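Local coordinates for protein phytase (Debaryomyces castellii, PDB 2GFI) that hydrolyses phosphate ester bonds of phytate (inositol hexakisphosphate), releasing phosphate, as a 3-phytase of the histidine acid phosphatase family, at residues Y43-P56 against V388-K400. Residues are numbered along the deposited sequence; the frame is centred on the assembly and turned at random.
Sequences YIQNKGFGISTDIP and VRYVINDAVIPIK
Arg-389 NH2 donates to Asp-54 O at 2.8 Å, from above that carbonyl plane; with the side chain extended from CG to NE, the guanidinium reaches the 43-56 loop, and Val-396 CG2 lies over one face, toward its rim. Glu-378 of the adjacent strand, in a salt bridge with NE, positions it, and a water links NH1 to Ser-52 O. The strand then reverses through a type I' turn, Ile-392 to Ala-395, where Asn-393, a residue type that tolerates positive phi, turns its backbone O to Asn-46 N (2.8 Å, on a lone pair); its side chain lies about 9 Å from that of Asp-333, the predicted proton donor. Asp-394 OD2 accepts from Tyr-43 OH at 2.7 Å, the ring 87° from the carboxylate plane, while a weak bond comes from Gln-45 NE2, held mainly by Ala-16 O of the second subunit. A phenylalanine at Tyr-43 would probably cost this carboxylate its short bond, leaving it freer to turn. Ala-395 CB sits 3.5 Å from Gly-48 CA, where a glycine side chain would collide. Branched Val-396 packs crosswise on Ile-51, whose CD1 meets Pro-398 CG tip to tip, and Ile-397 CD1 touches Phe-49 CE2. Along 43-56, polar grips thus flank an apolar middle, where waters join Phe-49 N and Ile-51 O to Val-396's backbone.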
ATOM      1  N   TYR A  43     -14.888  -3.541  10.711  1.00 16.38           N
ATOM      2  CA  TYR A  43     -15.057  -4.435   9.584  1.00 16.42           C
ATOM      3  C   TYR A  43     -13.713  -4.809   8.978  1.00 16.48           C
ATOM      4  O   TYR A  43     -12.803  -3.967   8.875  1.00 16.29           O
ATOM      5  CB  TYR A  43     -15.898  -3.762   8.481  1.00 17.03           C
ATOM      6  CG  TYR A  43     -16.117  -4.687   7.321  1.00 15.47           C
ATOM      7  CD1 TYR A  43     -16.844  -5.858   7.476  1.00 13.39           C
ATOM      8  CD2 TYR A  43     -15.565  -4.407   6.077  1.00 14.93           C
ATOM      9  CE1 TYR A  43     -17.029  -6.721   6.410  1.00 13.50           C
ATOM     10  CE2 TYR A  43     -15.755  -5.255   5.009  1.00 14.26           C
ATOM     11  CZ  TYR A  43     -16.471  -6.405   5.178  1.00 15.63           C
ATOM     12  OH  TYR A  43     -16.624  -7.254   4.079  1.00 19.79           O
ATOM     13  N   ILE A  44     -13.601  -6.074   8.574  1.00 16.17           N
ATOM     14  CA  ILE A  44     -12.507  -6.497   7.734  1.00 15.88           C
ATOM     15  C   ILE A  44     -13.014  -7.554   6.769  1.00 15.45           C
ATOM     16  O   ILE A  44     -13.847  -8.390   7.122  1.00 15.23           O
ATOM     17  CB  ILE A  44     -11.309  -7.020   8.606  1.00 15.96           C
ATOM     18  CG1 ILE A  44     -10.018  -7.049   7.779  1.00 15.71           C
ATOM     19  CG2 ILE A  44     -11.664  -8.350   9.267  1.00 17.32           C
ATOM     20  CD1 ILE A  44      -8.762  -7.265   8.602  1.00 15.96           C
ATOM     21  N   GLN A  45     -12.489  -7.513   5.552  1.00 15.92           N
ATOM     22  CA  GLN A  45     -12.857  -8.458   4.502  1.00 15.76           C
ATOM     23  C   GLN A  45     -12.271  -9.821   4.782  1.00 16.22           C
ATOM     24  O   GLN A  45     -11.146  -9.954   5.291  1.00 16.15           O
ATOM     25  CB  GLN A  45     -12.382  -7.977   3.126  1.00 15.49           C
ATOM     26  CG  GLN A  45     -12.975  -6.648   2.724  1.00 15.00           C
ATOM     27  CD  GLN A  45     -12.473  -6.160   1.399  1.00 15.98           C
ATOM     28  OE1 GLN A  45     -11.396  -6.555   0.934  1.00 18.15           O
ATOM     29  NE2 GLN A  45     -13.237  -5.294   0.783  1.00 14.84           N
ATOM     30  N   ASN A  46     -13.040 -10.841   4.428  1.00 16.81           N
ATOM     31  CA  ASN A  46     -12.619 -12.194   4.595  1.00 17.42           C
ATOM     32  C   ASN A  46     -11.325 -12.408   3.788  1.00 18.12           C
ATOM     33  O   ASN A  46     -11.181 -11.845   2.687  1.00 18.74           O
ATOM     34  CB  ASN A  46     -13.764 -13.062   4.129  1.00 17.00           C
ATOM     35  CG  ASN A  46     -13.489 -14.522   4.293  1.00 18.54           C
ATOM     36  OD1 ASN A  46     -12.674 -15.078   3.563  1.00 20.46           O
ATOM     37  ND2 ASN A  46     -14.168 -15.165   5.249  1.00 18.97           N
ATOM     38  N   LYS A  47     -10.384 -13.191   4.318  1.00 19.11           N
ATOM     39  CA  LYS A  47      -9.102 -13.414   3.605  1.00 21.21           C
ATOM     40  C   LYS A  47      -9.357 -13.900   2.161  1.00 20.50           C
ATOM     41  O   LYS A  47      -8.688 -13.457   1.242  1.00 20.63           O
ATOM     42  CB  LYS A  47      -8.158 -14.341   4.375  1.00 19.44           C
ATOM     43  CG  LYS A  47      -7.880 -13.888   5.853  1.00 25.56           C
ATOM     44  CD  LYS A  47      -6.912 -14.874   6.630  1.00 21.06           C
ATOM     45  CE  LYS A  47      -6.023 -14.075   7.655  1.00 27.00           C
ATOM     46  NZ  LYS A  47      -4.889 -14.855   8.288  1.00 23.22           N
ATOM     47  N   GLY A  48     -10.355 -14.766   1.980  1.00 20.14           N
ATOM     48  CA  GLY A  48     -10.840 -15.177   0.651  1.00 19.92           C
ATOM     49  C   GLY A  48      -9.904 -16.052  -0.156  1.00 19.54           C
ATOM     50  O   GLY A  48      -8.908 -16.500   0.369  1.00 19.60           O
ATOM     51  N   PHE A  49     -10.210 -16.302  -1.433  1.00 18.98           N
ATOM     52  CA  PHE A  49      -9.438 -17.308  -2.177  1.00 18.74           C
ATOM     53  C   PHE A  49      -8.988 -16.815  -3.526  1.00 19.15           C
ATOM     54  O   PHE A  49      -8.459 -17.597  -4.310  1.00 19.52           O
ATOM     55  CB  PHE A  49     -10.220 -18.608  -2.378  1.00 17.86           C
ATOM     56  CG  PHE A  49     -10.782 -19.191  -1.118  1.00 18.66           C
ATOM     57  CD1 PHE A  49      -9.951 -19.813  -0.181  1.00 17.57           C
ATOM     58  CD2 PHE A  49     -12.169 -19.161  -0.882  1.00 18.03           C
ATOM     59  CE1 PHE A  49     -10.496 -20.365   0.980  1.00 17.14           C
ATOM     60  CE2 PHE A  49     -12.720 -19.724   0.261  1.00 15.36           C
ATOM     61  CZ  PHE A  49     -11.887 -20.327   1.195  1.00 16.34           C
ATOM     62  N   GLY A  50      -9.217 -15.527  -3.816  1.00 18.97           N
ATOM     63  CA  GLY A  50      -8.754 -14.953  -5.064  1.00 18.35           C
ATOM     64  C   GLY A  50      -9.807 -14.979  -6.139  1.00 19.15           C
ATOM     65  O   GLY A  50      -9.532 -14.599  -7.257  1.00 19.56           O
ATOM     66  N   ILE A  51     -11.022 -15.421  -5.791  1.00 19.64           N
ATOM     67  CA  ILE A  51     -12.128 -15.511  -6.722  1.00 19.29           C
ATOM     68  C   ILE A  51     -12.616 -14.137  -6.987  1.00 20.43           C
ATOM     69  O   ILE A  51     -12.843 -13.340  -6.060  1.00 20.92           O
ATOM     70  CB  ILE A  51     -13.252 -16.395  -6.177  1.00 18.84           C
ATOM     71  CG1 ILE A  51     -12.716 -17.810  -5.914  1.00 17.57           C
ATOM     72  CG2 ILE A  51     -14.353 -16.491  -7.173  1.00 18.80           C
ATOM     73  CD1 ILE A  51     -13.565 -18.578  -4.989  1.00 15.48           C
ATOM     74  N   SER A  52     -12.747 -13.812  -8.257  1.00 21.52           N
ATOM     75  CA  SER A  52     -13.221 -12.485  -8.584  1.00 22.97           C
ATOM     76  C   SER A  52     -14.676 -12.345  -8.092  1.00 23.04           C
ATOM     77  O   SER A  52     -15.507 -13.270  -8.219  1.00 22.95           O
ATOM     78  CB  SER A  52     -13.015 -12.231 -10.061  1.00 23.48           C
ATOM     79  OG  SER A  52     -13.972 -11.293 -10.508  1.00 29.42           O
ATOM     80  N   THR A  53     -14.986 -11.211  -7.469  1.00 23.57           N
ATOM     81  CA  THR A  53     -16.304 -11.071  -6.840  1.00 22.54           C
ATOM     82  C   THR A  53     -17.257 -10.502  -7.855  1.00 23.02           C
ATOM     83  O   THR A  53     -18.461 -10.545  -7.628  1.00 22.25           O
ATOM     84  CB  THR A  53     -16.276 -10.180  -5.595  1.00 22.66           C
ATOM     85  OG1 THR A  53     -15.661  -8.919  -5.913  1.00 20.50           O
ATOM     86  CG2 THR A  53     -15.397 -10.796  -4.520  1.00 21.99           C
ATOM     87  N   ASP A  54     -16.702  -9.950  -8.947  1.00 22.93           N
ATOM     88  CA  ASP A  54     -17.472  -9.589 -10.136  1.00 24.47           C
ATOM     89  C   ASP A  54     -18.419 -10.693 -10.573  1.00 23.82           C
ATOM     90  O   ASP A  54     -18.096 -11.877 -10.481  1.00 22.92           O
ATOM     91  CB  ASP A  54     -16.553  -9.422 -11.336  1.00 25.84           C
ATOM     92  CG  ASP A  54     -15.692  -8.192 -11.267  1.00 30.14           C
ATOM     93  OD1 ASP A  54     -15.422  -7.663 -10.177  1.00 36.44           O
ATOM     94  OD2 ASP A  54     -15.223  -7.694 -12.299  1.00 36.55           O
ATOM     95  N   ILE A  55     -19.567 -10.306 -11.126  1.00 23.85           N
ATOM     96  CA  ILE A  55     -20.407 -11.314 -11.788  1.00 23.33           C
ATOM     97  C   ILE A  55     -19.644 -11.785 -12.997  1.00 23.62           C
ATOM     98  O   ILE A  55     -19.114 -10.958 -13.733  1.00 22.74           O
ATOM     99  CB  ILE A  55     -21.781 -10.742 -12.139  1.00 23.06           C
ATOM    100  CG1 ILE A  55     -22.353 -10.062 -10.882  1.00 21.80           C
ATOM    101  CG2 ILE A  55     -22.753 -11.896 -12.669  1.00 21.59           C
ATOM    102  CD1 ILE A  55     -22.465 -11.036  -9.631  1.00 23.08           C
ATOM    103  N   PRO A  56     -19.523 -13.104 -13.182  1.00 24.65           N
ATOM    104  CA  PRO A  56     -18.756 -13.610 -14.290  1.00 26.42           C
ATOM    105  C   PRO A  56     -19.305 -13.092 -15.611  1.00 28.49           C
ATOM    106  O   PRO A  56     -20.509 -12.926 -15.754  1.00 27.36           O
ATOM    107  CB  PRO A  56     -18.950 -15.133 -14.171  1.00 26.50           C
ATOM    108  CG  PRO A  56     -19.238 -15.326 -12.738  1.00 25.32           C
ATOM    109  CD  PRO A  56     -20.086 -14.200 -12.377  1.00 24.04           C
ATOM    110  N   VAL A 388     -25.951 -19.965  -7.985  1.00 26.01           N
ATOM    111  CA  VAL A 388     -25.993 -19.322  -6.694  1.00 25.55           C
ATOM    112  C   VAL A 388     -24.568 -19.368  -6.116  1.00 24.39           C
ATOM    113  O   VAL A 388     -23.859 -20.342  -6.288  1.00 22.89           O
ATOM    114  CB  VAL A 388     -27.036 -20.059  -5.802  1.00 25.96           C
ATOM    115  CG1 VAL A 388     -26.907 -19.673  -4.385  1.00 28.09           C
ATOM    116  CG2 VAL A 388     -28.463 -19.722  -6.284  1.00 27.29           C
ATOM    117  N   ARG A 389     -24.128 -18.301  -5.467  1.00 23.55           N
ATOM    118  CA  ARG A 389     -22.897 -18.400  -4.697  1.00 22.83           C
ATOM    119  C   ARG A 389     -22.925 -17.428  -3.532  1.00 22.45           C
ATOM    120  O   ARG A 389     -23.705 -16.471  -3.521  1.00 21.88           O
ATOM    121  CB  ARG A 389     -21.652 -18.173  -5.577  1.00 22.20           C
ATOM    122  CG  ARG A 389     -21.457 -16.748  -5.996  1.00 21.50           C
ATOM    123  CD  ARG A 389     -20.155 -16.527  -6.714  1.00 19.09           C
ATOM    124  NE  ARG A 389     -20.064 -15.161  -7.172  1.00 16.92           N
ATOM    125  CZ  ARG A 389     -19.091 -14.713  -7.944  1.00 20.05           C
ATOM    126  NH1 ARG A 389     -18.137 -15.561  -8.356  1.00 18.62           N
ATOM    127  NH2 ARG A 389     -19.081 -13.430  -8.326  1.00 18.56           N
ATOM    128  N   TYR A 390     -22.056 -17.694  -2.564  1.00 22.50           N
ATOM    129  CA  TYR A 390     -21.913 -16.874  -1.375  1.00 22.24           C
ATOM    130  C   TYR A 390     -20.711 -15.939  -1.446  1.00 21.79           C
ATOM    131  O   TYR A 390     -19.629 -16.356  -1.836  1.00 21.67           O
ATOM    132  CB  TYR A 390     -21.722 -17.785  -0.188  1.00 22.59           C
ATOM    133  CG  TYR A 390     -22.998 -18.385   0.300  1.00 23.19           C
ATOM    134  CD1 TYR A 390     -23.740 -17.749   1.307  1.00 22.49           C
ATOM    135  CD2 TYR A 390     -23.486 -19.587  -0.242  1.00 22.40           C
ATOM    136  CE1 TYR A 390     -24.909 -18.303   1.767  1.00 21.73           C
ATOM    137  CE2 TYR A 390     -24.680 -20.147   0.222  1.00 22.27           C
ATOM    138  CZ  TYR A 390     -25.378 -19.493   1.209  1.00 23.04           C
ATOM    139  OH  TYR A 390     -26.552 -20.032   1.674  1.00 25.78           O
ATOM    140  N   VAL A 391     -20.911 -14.686  -1.038  1.00 21.05           N
ATOM    141  CA  VAL A 391     -19.832 -13.736  -0.864  1.00 20.03           C
ATOM    142  C   VAL A 391     -19.922 -13.304   0.606  1.00 20.52           C
ATOM    143  O   VAL A 391     -20.856 -12.586   1.011  1.00 20.88           O
ATOM    144  CB  VAL A 391     -19.967 -12.527  -1.846  1.00 20.17           C
ATOM    145  CG1 VAL A 391     -18.665 -11.774  -1.965  1.00 18.59           C
ATOM    146  CG2 VAL A 391     -20.408 -12.988  -3.256  1.00 19.16           C
ATOM    147  N   ILE A 392     -18.966 -13.778   1.416  1.00 19.49           N
ATOM    148  CA  ILE A 392     -18.936 -13.503   2.835  1.00 17.93           C
ATOM    149  C   ILE A 392     -17.839 -12.477   3.040  1.00 18.51           C
ATOM    150  O   ILE A 392     -16.667 -12.702   2.702  1.00 18.58           O
ATOM    151  CB  ILE A 392     -18.584 -14.754   3.585  1.00 18.02           C
ATOM    152  CG1 ILE A 392     -19.417 -15.950   3.097  1.00 17.74           C
ATOM    153  CG2 ILE A 392     -18.636 -14.491   5.127  1.00 15.95           C
ATOM    154  CD1 ILE A 392     -20.937 -15.675   3.057  1.00 20.16           C
ATOM    155  N   ASN A 393     -18.223 -11.324   3.558  1.00 18.80           N
ATOM    156  CA  ASN A 393     -17.274 -10.239   3.803  1.00 18.89           C
ATOM    157  C   ASN A 393     -16.326 -10.039   2.640  1.00 18.90           C
ATOM    158  O   ASN A 393     -15.102 -10.007   2.801  1.00 18.48           O
ATOM    159  CB  ASN A 393     -16.571 -10.497   5.097  1.00 18.56           C
ATOM    160  CG  ASN A 393     -17.540 -10.682   6.177  1.00 17.98           C
ATOM    161  OD1 ASN A 393     -17.506 -11.661   6.913  1.00 20.39           O
ATOM    162  ND2 ASN A 393     -18.475  -9.766   6.251  1.00 17.43           N
ATOM    163  N   ASP A 394     -16.948  -9.915   1.470  1.00 17.99           N
ATOM    164  CA  ASP A 394     -16.294  -9.547   0.241  1.00 19.05           C
ATOM    165  C   ASP A 394     -15.424 -10.606  -0.391  1.00 19.00           C
ATOM    166  O   ASP A 394     -14.607 -10.280  -1.239  1.00 19.92           O
ATOM    167  CB  ASP A 394     -15.525  -8.251   0.385  1.00 19.25           C
ATOM    168  CG  ASP A 394     -16.408  -7.099   0.636  1.00 21.46           C
ATOM    169  OD1 ASP A 394     -17.370  -6.925  -0.152  1.00 24.70           O
ATOM    170  OD2 ASP A 394     -16.210  -6.289   1.576  1.00 23.11           O
ATOM    171  N   ALA A 395     -15.625 -11.860  -0.010  1.00 18.78           N
ATOM    172  CA  ALA A 395     -14.895 -12.967  -0.597  1.00 18.92           C
ATOM    173  C   ALA A 395     -15.885 -14.009  -1.074  1.00 18.77           C
ATOM    174  O   ALA A 395     -16.813 -14.325  -0.351  1.00 19.24           O
ATOM    175  CB  ALA A 395     -13.964 -13.590   0.437  1.00 19.61           C
ATOM    176  N   VAL A 396     -15.705 -14.548  -2.281  1.00 18.27           N
ATOM    177  CA  VAL A 396     -16.565 -15.643  -2.699  1.00 17.55           C
ATOM    178  C   VAL A 396     -16.113 -16.811  -1.882  1.00 17.57           C
ATOM    179  O   VAL A 396     -14.917 -17.093  -1.817  1.00 17.59           O
ATOM    180  CB  VAL A 396     -16.451 -15.979  -4.203  1.00 17.35           C
ATOM    181  CG1 VAL A 396     -17.266 -17.243  -4.525  1.00 17.03           C
ATOM    182  CG2 VAL A 396     -16.850 -14.760  -5.089  1.00 16.04           C
ATOM    183  N   ILE A 397     -17.062 -17.466  -1.230  1.00 18.17           N
ATOM    184  CA  ILE A 397     -16.803 -18.726  -0.529  1.00 18.32           C
ATOM    185  C   ILE A 397     -17.584 -19.828  -1.217  1.00 19.53           C
ATOM    186  O   ILE A 397     -18.784 -19.963  -0.977  1.00 20.75           O
ATOM    187  CB  ILE A 397     -17.198 -18.623   0.971  1.00 17.91           C
ATOM    188  CG1 ILE A 397     -16.595 -17.353   1.621  1.00 15.98           C
ATOM    189  CG2 ILE A 397     -16.847 -19.916   1.724  1.00 16.57           C
ATOM    190  CD1 ILE A 397     -15.044 -17.306   1.743  1.00 15.88           C
ATOM    191  N   PRO A 398     -16.938 -20.602  -2.092  1.00 20.30           N
ATOM    192  CA  PRO A 398     -17.641 -21.664  -2.778  1.00 21.07           C
ATOM    193  C   PRO A 398     -18.186 -22.735  -1.809  1.00 22.23           C
ATOM    194  O   PRO A 398     -17.609 -22.975  -0.741  1.00 22.29           O
ATOM    195  CB  PRO A 398     -16.579 -22.243  -3.724  1.00 21.18           C
ATOM    196  CG  PRO A 398     -15.601 -21.101  -3.943  1.00 20.77           C
ATOM    197  CD  PRO A 398     -15.527 -20.507  -2.532  1.00 20.78           C
ATOM    198  N   ILE A 399     -19.323 -23.327  -2.180  1.00 22.90           N
ATOM    199  CA  ILE A 399     -19.869 -24.427  -1.436  1.00 24.26           C
ATOM    200  C   ILE A 399     -19.091 -25.651  -1.825  1.00 24.95           C
ATOM    201  O   ILE A 399     -18.909 -25.917  -2.997  1.00 24.44           O
ATOM    202  CB  ILE A 399     -21.344 -24.639  -1.767  1.00 24.40           C
ATOM    203  CG1 ILE A 399     -22.134 -23.378  -1.471  1.00 23.93           C
ATOM    204  CG2 ILE A 399     -21.862 -25.855  -1.012  1.00 24.43           C
ATOM    205  CD1 ILE A 399     -23.502 -23.394  -2.070  1.00 26.38           C
ATOM    206  N   LYS A 400     -18.624 -26.384  -0.828  1.00 26.84           N
ATOM    207  CA  LYS A 400     -17.913 -27.615  -1.053  1.00 29.22           C
ATOM    208  C   LYS A 400     -18.699 -28.556  -1.976  1.00 29.59           C
ATOM    209  O   LYS A 400     -19.856 -28.946  -1.683  1.00 29.34           O
ATOM    210  CB  LYS A 400     -17.641 -28.286   0.287  1.00 30.20           C
ATOM    211  CG  LYS A 400     -16.749 -29.502   0.186  1.00 34.36           C
ATOM    212  CD  LYS A 400     -16.650 -30.158   1.556  1.00 40.78           C
ATOM    213  CE  LYS A 400     -16.102 -31.558   1.417  1.00 42.52           C
ATOM    214  NZ  LYS A 400     -15.812 -32.148   2.764  1.00 52.17           N
TER
HETATM  215  O   HOH W   1     -12.401 -10.650   0.640  1.00 25.40           O
HETATM  216  O   HOH W   2     -12.561 -15.779  -2.710  1.00 17.34           O
HETATM  217  O   HOH W   3     -13.039 -13.517  -3.415  1.00 15.25           O
HETATM  218  O   HOH W   4     -15.835 -15.065 -10.189  1.00 26.17           O